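Local coordinates for CD38 molecule (Bos taurus, PDB 3GH3), which is a member of the ADP-ribosyl cyclase family and probably an enzyme that works outside the cell, at residues V79-Q84 against S160-V165. Sequence-based numbering, arbitrary orientation.
Sequences VPCGQQ and SACNTV
Cys81 turns its SG to the side of its own backbone N (chi1 -65°), while Cys162 tucks its SG between backbone N and carbonyl carbon (chi1 36°), and the two sulfurs close a disulfide with SG to SG 2.0 Å. Its chi3 of -90° is close to the usual disulfide value, with a left-handed turn about the S-S bond. The amide end of Asn163 lies alongside it, ND2 3.5 Å from Cys81 CB.

Next to the bridge the main chains meet directly. Gly82, third residue of the type II turn from Pro80 to Gln83, gives its N-H to Cys162 O at 3.0 Å. Its CA, free of a side chain, comes within 3.2 Å of Thr164 O in a CA-H...O contact.

Waters fill in around this bond. One molecule donates to Pro80 O and accepts from Cys162 N; another accepts from Gln84 N at 2.9 Å and donates to Thr164 O, also at 2.9 Å. The side chain of Gln84 lies against Ala161, with its CD 3.9 Å from Ala161 CB.

The disulfide thus ties the loop after helix 69-74 to the link between helix 145-160 and strand 164-170. Phe157 of that helix packs on Val79 and Gln84, and beyond the bridge strands 85-87 and 164-170 run parallel, with strand 196-203 along the other edge of 164-170.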
loop_
_atom_site.group_PDB
_atom_site.type_symbol
_atom_site.label_atom_id
_atom_site.label_comp_id
_atom_site.label_asym_id
_atom_site.label_seq_id
_atom_site.Cartn_x
_atom_site.Cartn_y
_atom_site.Cartn_z
ATOM N N VAL A 79 -9.575 5.028 8.238
ATOM C CA VAL A 79 -10.141 3.771 8.718
ATOM C C VAL A 79 -10.565 3.973 10.178
ATOM O O VAL A 79 -9.918 4.720 10.911
ATOM C CB VAL A 79 -9.051 2.662 8.642
ATOM C CG1 VAL A 79 -9.525 1.347 9.235
ATOM C CG2 VAL A 79 -8.586 2.475 7.186
ATOM N N PRO A 80 -11.654 3.321 10.602
ATOM C CA PRO A 80 -12.041 3.433 12.018
ATOM C C PRO A 80 -10.945 2.919 12.931
ATOM O O PRO A 80 -10.123 2.082 12.530
ATOM C CB PRO A 80 -13.299 2.552 12.109
ATOM C CG PRO A 80 -13.887 2.610 10.712
ATOM C CD PRO A 80 -12.687 2.663 9.784
ATOM N N CYS A 81 -10.898 3.446 14.149
ATOM C CA CYS A 81 -9.907 2.978 15.105
ATOM C C CYS A 81 -10.073 1.491 15.301
ATOM O O CYS A 81 -11.203 0.980 15.296
ATOM C CB CYS A 81 -10.078 3.691 16.440
ATOM S SG CYS A 81 -9.738 5.450 16.319
ATOM N N GLY A 82 -8.945 0.799 15.460
ATOM C CA GLY A 82 -8.946 -0.627 15.756
ATOM C C GLY A 82 -9.197 -1.551 14.575
ATOM O O GLY A 82 -9.323 -2.757 14.748
ATOM N N GLN A 83 -9.277 -1.000 13.369
ATOM C CA GLN A 83 -9.709 -1.805 12.235
ATOM C C GLN A 83 -8.691 -1.852 11.095
ATOM O O GLN A 83 -8.944 -2.442 10.042
ATOM C CB GLN A 83 -11.099 -1.352 11.769
ATOM C CG GLN A 83 -12.138 -1.524 12.885
ATOM C CD GLN A 83 -13.530 -1.035 12.528
ATOM O OE1 GLN A 83 -13.886 -0.922 11.352
ATOM N NE2 GLN A 83 -14.337 -0.754 13.554
ATOM N N GLN A 84 -7.526 -1.256 11.311
ATOM C CA GLN A 84 -6.500 -1.236 10.269
ATOM C C GLN A 84 -5.591 -2.461 10.238
ATOM O O GLN A 84 -5.150 -2.927 11.279
ATOM C CB GLN A 84 -5.621 -0.015 10.418
ATOM C CG GLN A 84 -5.802 0.964 9.323
ATOM C CD GLN A 84 -5.127 2.258 9.625
ATOM O OE1 GLN A 84 -4.022 2.531 9.130
ATOM N NE2 GLN A 84 -5.785 3.082 10.432
ATOM N N SER A 160 -2.849 7.797 10.270
ATOM C CA SER A 160 -4.271 7.780 10.585
ATOM C C SER A 160 -4.630 6.726 11.630
ATOM O O SER A 160 -5.696 6.806 12.266
ATOM C CB SER A 160 -5.079 7.563 9.294
ATOM O OG SER A 160 -6.225 6.754 9.508
ATOM N N ALA A 161 -3.749 5.738 11.817
ATOM C CA ALA A 161 -4.059 4.582 12.675
ATOM C C ALA A 161 -4.319 4.969 14.129
ATOM O O ALA A 161 -3.610 5.807 14.680
ATOM C CB ALA A 161 -2.927 3.533 12.618
ATOM N N CYS A 162 -5.316 4.328 14.753
ATOM C CA CYS A 162 -5.567 4.505 16.197
ATOM C C CYS A 162 -5.946 3.202 16.881
ATOM O O CYS A 162 -6.442 2.279 16.239
ATOM C CB CYS A 162 -6.645 5.568 16.473
ATOM S SG CYS A 162 -7.989 5.606 15.279
ATOM N N ASN A 163 -5.737 3.160 18.197
ATOM C CA ASN A 163 -5.974 1.954 19.000
ATOM C C ASN A 163 -5.149 0.761 18.472
ATOM O O ASN A 163 -3.991 0.928 18.115
ATOM C CB ASN A 163 -7.473 1.644 19.118
ATOM C CG ASN A 163 -8.245 2.752 19.866
ATOM O OD1 ASN A 163 -7.649 3.589 20.529
ATOM N ND2 ASN A 163 -9.562 2.750 19.746
ATOM N N THR A 164 -5.737 -0.425 18.405
ATOM C CA THR A 164 -4.961 -1.601 18.006
ATOM C C THR A 164 -4.886 -1.766 16.495
ATOM O O THR A 164 -5.898 -1.671 15.802
ATOM C CB THR A 164 -5.506 -2.885 18.657
ATOM O OG1 THR A 164 -5.339 -2.786 20.074
ATOM C CG2 THR A 164 -4.734 -4.098 18.166
ATOM N N VAL A 165 -3.672 -1.971 15.990
ATOM C CA VAL A 165 -3.467 -2.217 14.566
ATOM C C VAL A 165 -2.788 -3.573 14.443
ATOM O O VAL A 165 -2.105 -4.009 15.359
ATOM C CB VAL A 165 -2.577 -1.138 13.901
ATOM C CG1 VAL A 165 -3.074 0.261 14.253
ATOM C CG2 VAL A 165 -1.146 -1.279 14.350
HETATM O O HOH W 1 -7.208 2.815 12.712
HETATM O O HOH W 2 -6.493 -3.691 13.594
HETATM O O HOH W 3 -6.393 0.085 13.592
#